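Local atomic coordinates of probable tRNA pseudouridine synthase D (Methanosarcina mazei, PDB entry 1Z2Z), a protein that probably isomerises uridine 13 of transfer RNAs to pseudouridine, as a member of the TruD family of pseudouridine synthases. Residues R27-R41 with A82-K94. Sequence-based numbering, arbitrary orientation.
Sequences RQEIEDFIVKEITNR and AGTKDKRALTTQK
Arg88 reaches alongside Arg27, the two chains running in opposite directions with CB and CG of Arg27 lying against CG and CD of Arg88, and its guanidinium grips the backbone carbonyl of Arg27 side-on: NE lies 2.8 Å from Arg27 O, in the carbonyl plane on a lone pair, while NH2 meets the same oxygen from a tilted position. Arg88 gets there with CG anti to the backbone N (chi1 -170°) and the chain straight from CG to NE. A leucine in its place would probably leave Arg27 O without either donor and the loop at residues 27-29 freer to shift. The Arg27 side chain turns to Asp86, the predicted nucleophile: Arg27 NH2 forms a salt bridge to Asp86 OD1 at 2.9 Å, its hydrogen bond weak, with the guanidinium and carboxylate planes 71° apart. Phe33 CE2 comes within 3.6 Å of Asp86 OD1. Beyond this site the segments become neighbouring parallel strands in the mixed sheet of the pseudouridine synthase fold, with the nucleophile in the loop leading into strand 90-98. Leu90 N binds Phe33 O, Val35 N binds Leu90 O, and the ladder continues through Thr92 to Glu37 N. On one face Ile34 CD1 packs against Leu90 CD2 at 4.1 Å. Glu37 sends its carboxylate across to Lys94 and Lys85: Glu37 OE1 accepts a hydrogen bond from Lys94 N, 3.2 Å away and above the carboxylate plane, and OE2 forms a salt bridge with Lys85 NZ.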
loop_
_atom_site.group_PDB
_atom_site.type_symbol
_atom_site.label_atom_id
_atom_site.label_comp_id
_atom_site.label_asym_id
_atom_site.label_seq_id
_atom_site.Cartn_x
_atom_site.Cartn_y
_atom_site.Cartn_z
ATOM N N ARG A 27 -0.815 0.734 18.101
ATOM C CA ARG A 27 0.486 1.294 18.421
ATOM C C ARG A 27 0.463 2.004 19.769
ATOM O O ARG A 27 1.170 2.996 19.970
ATOM C CB ARG A 27 0.923 2.306 17.349
ATOM C CG ARG A 27 1.728 1.752 16.176
ATOM C CD ARG A 27 0.837 1.444 14.993
ATOM N NE ARG A 27 1.494 1.646 13.695
ATOM C CZ ARG A 27 2.457 0.873 13.191
ATOM N NH1 ARG A 27 2.911 -0.170 13.860
ATOM N NH2 ARG A 27 2.959 1.127 11.996
ATOM N N GLN A 28 -0.358 1.521 20.693
ATOM C CA GLN A 28 -0.406 2.169 21.994
ATOM C C GLN A 28 0.894 1.840 22.716
ATOM O O GLN A 28 1.429 2.652 23.471
ATOM C CB GLN A 28 -1.599 1.688 22.820
ATOM C CG GLN A 28 -2.159 2.810 23.695
ATOM C CD GLN A 28 -2.969 2.307 24.865
ATOM O OE1 GLN A 28 -3.944 1.576 24.696
ATOM N NE2 GLN A 28 -2.568 2.703 26.067
ATOM N N GLU A 29 1.401 0.639 22.461
ATOM C CA GLU A 29 2.646 0.181 23.052
ATOM C C GLU A 29 3.503 -0.500 22.000
ATOM O O GLU A 29 3.036 -1.388 21.301
ATOM C CB GLU A 29 2.347 -0.769 24.206
ATOM C CG GLU A 29 1.800 -0.019 25.380
ATOM C CD GLU A 29 2.753 1.065 25.802
ATOM O OE1 GLU A 29 2.299 2.097 26.375
ATOM O OE2 GLU A 29 3.976 0.867 25.555
ATOM N N ILE A 30 4.758 -0.077 21.896
ATOM C CA ILE A 30 5.671 -0.638 20.914
ATOM C C ILE A 30 5.350 -2.112 20.656
ATOM O O ILE A 30 5.094 -2.488 19.523
ATOM C CB ILE A 30 7.138 -0.481 21.374
ATOM C CG1 ILE A 30 7.357 0.924 21.954
ATOM C CG2 ILE A 30 8.077 -0.684 20.207
ATOM C CD1 ILE A 30 7.146 2.066 20.974
ATOM N N GLU A 31 5.316 -2.944 21.688
ATOM C CA GLU A 31 5.016 -4.350 21.453
ATOM C C GLU A 31 3.606 -4.638 20.888
ATOM O O GLU A 31 3.276 -5.789 20.615
ATOM C CB GLU A 31 5.225 -5.176 22.731
ATOM C CG GLU A 31 6.684 -5.385 23.151
ATOM C CD GLU A 31 7.363 -4.099 23.610
ATOM O OE1 GLU A 31 6.642 -3.150 24.013
ATOM O OE2 GLU A 31 8.619 -4.045 23.581
ATOM N N ASP A 32 2.776 -3.617 20.702
ATOM C CA ASP A 32 1.428 -3.850 20.177
ATOM C C ASP A 32 1.404 -4.041 18.667
ATOM O O ASP A 32 0.337 -4.217 18.058
ATOM C CB ASP A 32 0.484 -2.704 20.554
ATOM C CG ASP A 32 -0.074 -2.844 21.965
ATOM O OD1 ASP A 32 -0.848 -1.956 22.379
ATOM O OD2 ASP A 32 0.260 -3.838 22.652
ATOM N N PHE A 33 2.584 -4.005 18.063
ATOM C CA PHE A 33 2.703 -4.181 16.624
ATOM C C PHE A 33 3.960 -4.971 16.318
ATOM O O PHE A 33 5.012 -4.392 16.061
ATOM C CB PHE A 33 2.768 -2.825 15.917
ATOM C CG PHE A 33 2.208 -2.853 14.527
ATOM C CD1 PHE A 33 0.885 -2.495 14.292
ATOM C CD2 PHE A 33 2.981 -3.286 13.462
ATOM C CE1 PHE A 33 0.339 -2.573 13.017
ATOM C CE2 PHE A 33 2.444 -3.369 12.181
ATOM C CZ PHE A 33 1.120 -3.011 11.961
ATOM N N ILE A 34 3.854 -6.291 16.338
ATOM C CA ILE A 34 5.013 -7.112 16.066
ATOM C C ILE A 34 5.024 -7.600 14.630
ATOM O O ILE A 34 4.051 -8.172 14.146
ATOM C CB ILE A 34 5.070 -8.281 17.045
ATOM C CG1 ILE A 34 5.196 -7.700 18.470
ATOM C CG2 ILE A 34 6.210 -9.224 16.683
ATOM C CD1 ILE A 34 5.419 -8.706 19.572
ATOM N N VAL A 35 6.129 -7.342 13.942
ATOM C CA VAL A 35 6.277 -7.734 12.547
ATOM C C VAL A 35 7.546 -8.543 12.372
ATOM O O VAL A 35 8.638 -7.996 12.483
ATOM C CB VAL A 35 6.397 -6.510 11.644
ATOM C CG1 VAL A 35 6.493 -6.946 10.208
ATOM C CG2 VAL A 35 5.239 -5.586 11.867
ATOM N N LYS A 36 7.405 -9.835 12.087
ATOM C CA LYS A 36 8.566 -10.706 11.904
ATOM C C LYS A 36 8.650 -11.167 10.453
ATOM O O LYS A 36 7.760 -11.855 9.971
ATOM C CB LYS A 36 8.466 -11.939 12.806
ATOM C CG LYS A 36 8.318 -11.658 14.287
ATOM C CD LYS A 36 8.338 -12.959 15.072
ATOM C CE LYS A 36 8.238 -12.705 16.580
ATOM N NZ LYS A 36 8.438 -13.934 17.428
ATOM N N GLU A 37 9.736 -10.810 9.775
ATOM C CA GLU A 37 9.946 -11.156 8.372
ATOM C C GLU A 37 10.145 -12.642 8.078
ATOM O O GLU A 37 10.695 -13.377 8.895
ATOM C CB GLU A 37 11.150 -10.386 7.860
ATOM C CG GLU A 37 11.406 -10.537 6.391
ATOM C CD GLU A 37 12.803 -10.108 6.003
ATOM O OE1 GLU A 37 13.743 -10.910 6.197
ATOM O OE2 GLU A 37 12.953 -8.965 5.526
ATOM N N ILE A 38 9.684 -13.087 6.907
ATOM C CA ILE A 38 9.864 -14.486 6.510
ATOM C C ILE A 38 10.794 -14.444 5.312
ATOM O O ILE A 38 10.458 -13.875 4.283
ATOM C CB ILE A 38 8.543 -15.139 6.105
ATOM C CG1 ILE A 38 7.473 -14.819 7.150
ATOM C CG2 ILE A 38 8.729 -16.657 5.982
ATOM C CD1 ILE A 38 6.098 -15.291 6.771
ATOM N N THR A 39 11.965 -15.046 5.447
ATOM C CA THR A 39 12.958 -15.015 4.386
ATOM C C THR A 39 12.712 -15.982 3.233
ATOM O O THR A 39 12.034 -16.996 3.399
ATOM C CB THR A 39 14.357 -15.325 4.967
ATOM O OG1 THR A 39 15.364 -14.716 4.155
ATOM C CG2 THR A 39 14.607 -16.833 5.007
ATOM N N ASN A 40 13.250 -15.662 2.057
ATOM C CA ASN A 40 13.129 -16.578 0.928
ATOM C C ASN A 40 14.525 -16.988 0.492
ATOM O O ASN A 40 14.679 -17.769 -0.432
ATOM C CB ASN A 40 12.363 -15.969 -0.260
ATOM C CG ASN A 40 13.078 -14.800 -0.901
ATOM O OD1 ASN A 40 14.301 -14.800 -1.064
ATOM N ND2 ASN A 40 12.306 -13.797 -1.296
ATOM N N ARG A 41 15.554 -16.483 1.162
ATOM C CA ARG A 41 16.911 -16.855 0.772
ATOM C C ARG A 41 17.691 -17.598 1.858
ATOM O O ARG A 41 17.335 -17.566 3.033
ATOM C CB ARG A 41 17.675 -15.612 0.345
ATOM C CG ARG A 41 17.493 -14.468 1.301
ATOM C CD ARG A 41 18.815 -13.840 1.587
ATOM N NE ARG A 41 19.282 -13.052 0.468
ATOM C CZ ARG A 41 20.553 -12.726 0.276
ATOM N NH1 ARG A 41 20.888 -11.980 -0.773
ATOM N NH2 ARG A 41 21.486 -13.163 1.117
ATOM N N ALA A 82 15.816 -6.018 3.105
ATOM C CA ALA A 82 14.961 -6.655 2.116
ATOM C C ALA A 82 13.684 -5.829 1.996
ATOM O O ALA A 82 13.089 -5.733 0.921
ATOM C CB ALA A 82 14.637 -8.066 2.554
ATOM N N GLY A 83 13.286 -5.217 3.113
ATOM C CA GLY A 83 12.091 -4.386 3.161
ATOM C C GLY A 83 12.044 -3.532 4.419
ATOM O O GLY A 83 12.340 -4.016 5.504
ATOM N N THR A 84 11.655 -2.271 4.306
ATOM C CA THR A 84 11.626 -1.426 5.487
ATOM C C THR A 84 10.468 -1.639 6.473
ATOM O O THR A 84 9.316 -1.349 6.166
ATOM C CB THR A 84 11.676 0.040 5.090
ATOM O OG1 THR A 84 12.909 0.301 4.411
ATOM C CG2 THR A 84 11.602 0.925 6.324
ATOM N N LYS A 85 10.787 -2.119 7.674
ATOM C CA LYS A 85 9.769 -2.362 8.687
ATOM C C LYS A 85 9.440 -1.082 9.445
ATOM O O LYS A 85 10.257 -0.155 9.526
ATOM C CB LYS A 85 10.237 -3.439 9.661
ATOM C CG LYS A 85 11.019 -4.560 9.017
ATOM C CD LYS A 85 10.196 -5.369 8.032
ATOM C CE LYS A 85 11.100 -6.279 7.197
ATOM N NZ LYS A 85 10.367 -7.341 6.428
ATOM N N ASP A 86 8.227 -1.040 9.996
ATOM C CA ASP A 86 7.722 0.110 10.758
ATOM C C ASP A 86 8.599 0.469 11.956
ATOM O O ASP A 86 9.046 -0.401 12.709
ATOM C CB ASP A 86 6.305 -0.174 11.280
ATOM C CG ASP A 86 5.240 -0.126 10.196
ATOM O OD1 ASP A 86 4.216 -0.839 10.356
ATOM O OD2 ASP A 86 5.409 0.626 9.208
ATOM N N LYS A 87 8.812 1.770 12.115
ATOM C CA LYS A 87 9.582 2.335 13.210
ATOM C C LYS A 87 8.836 2.029 14.525
ATOM O O LYS A 87 9.313 1.232 15.346
ATOM C CB LYS A 87 9.760 3.848 12.957
ATOM C CG LYS A 87 9.577 4.815 14.129
ATOM C CD LYS A 87 10.629 4.656 15.223
ATOM C CE LYS A 87 10.643 5.853 16.160
ATOM N NZ LYS A 87 11.254 7.012 15.482
ATOM N N ARG A 88 7.653 2.612 14.710
ATOM C CA ARG A 88 6.893 2.359 15.930
ATOM C C ARG A 88 6.417 0.923 16.035
ATOM O O ARG A 88 5.225 0.656 15.886
ATOM C CB ARG A 88 5.675 3.289 16.041
ATOM C CG ARG A 88 4.996 3.212 17.422
ATOM C CD ARG A 88 4.099 4.418 17.737
ATOM N NE ARG A 88 3.479 4.321 19.066
ATOM C CZ ARG A 88 4.137 4.408 20.224
ATOM N NH1 ARG A 88 5.448 4.599 20.239
ATOM N NH2 ARG A 88 3.483 4.296 21.370
ATOM N N ALA A 89 7.327 -0.005 16.312
ATOM C CA ALA A 89 6.932 -1.405 16.421
ATOM C C ALA A 89 8.107 -2.285 16.786
ATOM O O ALA A 89 9.248 -1.836 16.788
ATOM C CB ALA A 89 6.343 -1.874 15.106
ATOM N N LEU A 90 7.834 -3.535 17.119
ATOM C CA LEU A 90 8.911 -4.454 17.429
ATOM C C LEU A 90 9.044 -5.327 16.191
ATOM O O LEU A 90 8.201 -6.188 15.913
ATOM C CB LEU A 90 8.586 -5.297 18.658
ATOM C CG LEU A 90 9.572 -6.445 18.890
ATOM C CD1 LEU A 90 10.982 -5.921 18.987
ATOM C CD2 LEU A 90 9.173 -7.213 20.121
ATOM N N THR A 91 10.126 -5.106 15.459
ATOM C CA THR A 91 10.346 -5.813 14.213
ATOM C C THR A 91 11.671 -6.543 14.059
ATOM O O THR A 91 12.728 -6.022 14.414
ATOM C CB THR A 91 10.257 -4.841 13.064
ATOM O OG1 THR A 91 11.476 -4.088 13.004
ATOM C CG2 THR A 91 9.099 -3.881 13.275
ATOM N N THR A 92 11.584 -7.733 13.470
ATOM C CA THR A 92 12.710 -8.617 13.192
ATOM C C THR A 92 12.844 -8.761 11.659
ATOM O O THR A 92 11.836 -8.885 10.961
ATOM C CB THR A 92 12.421 -10.000 13.791
ATOM O OG1 THR A 92 12.171 -9.862 15.192
ATOM C CG2 THR A 92 13.572 -10.954 13.576
ATOM N N GLN A 93 14.067 -8.751 11.134
ATOM C CA GLN A 93 14.271 -8.890 9.691
ATOM C C GLN A 93 15.708 -9.273 9.378
ATOM O O GLN A 93 16.584 -9.177 10.235
ATOM C CB GLN A 93 13.985 -7.584 8.969
ATOM C CG GLN A 93 15.047 -6.539 9.198
ATOM C CD GLN A 93 14.625 -5.191 8.687
ATOM O OE1 GLN A 93 14.601 -4.200 9.424
ATOM N NE2 GLN A 93 14.274 -5.144 7.420
ATOM N N LYS A 94 15.956 -9.697 8.139
ATOM C CA LYS A 94 17.303 -10.076 7.742
ATOM C C LYS A 94 17.975 -8.896 7.024
ATOM O O LYS A 94 17.326 -8.160 6.290
ATOM C CB LYS A 94 17.246 -11.314 6.844
ATOM C CG LYS A 94 18.544 -11.627 6.111
ATOM C CD LYS A 94 18.452 -12.932 5.322
ATOM C CE LYS A 94 18.273 -14.118 6.253
ATOM N NZ LYS A 94 18.259 -15.453 5.572
#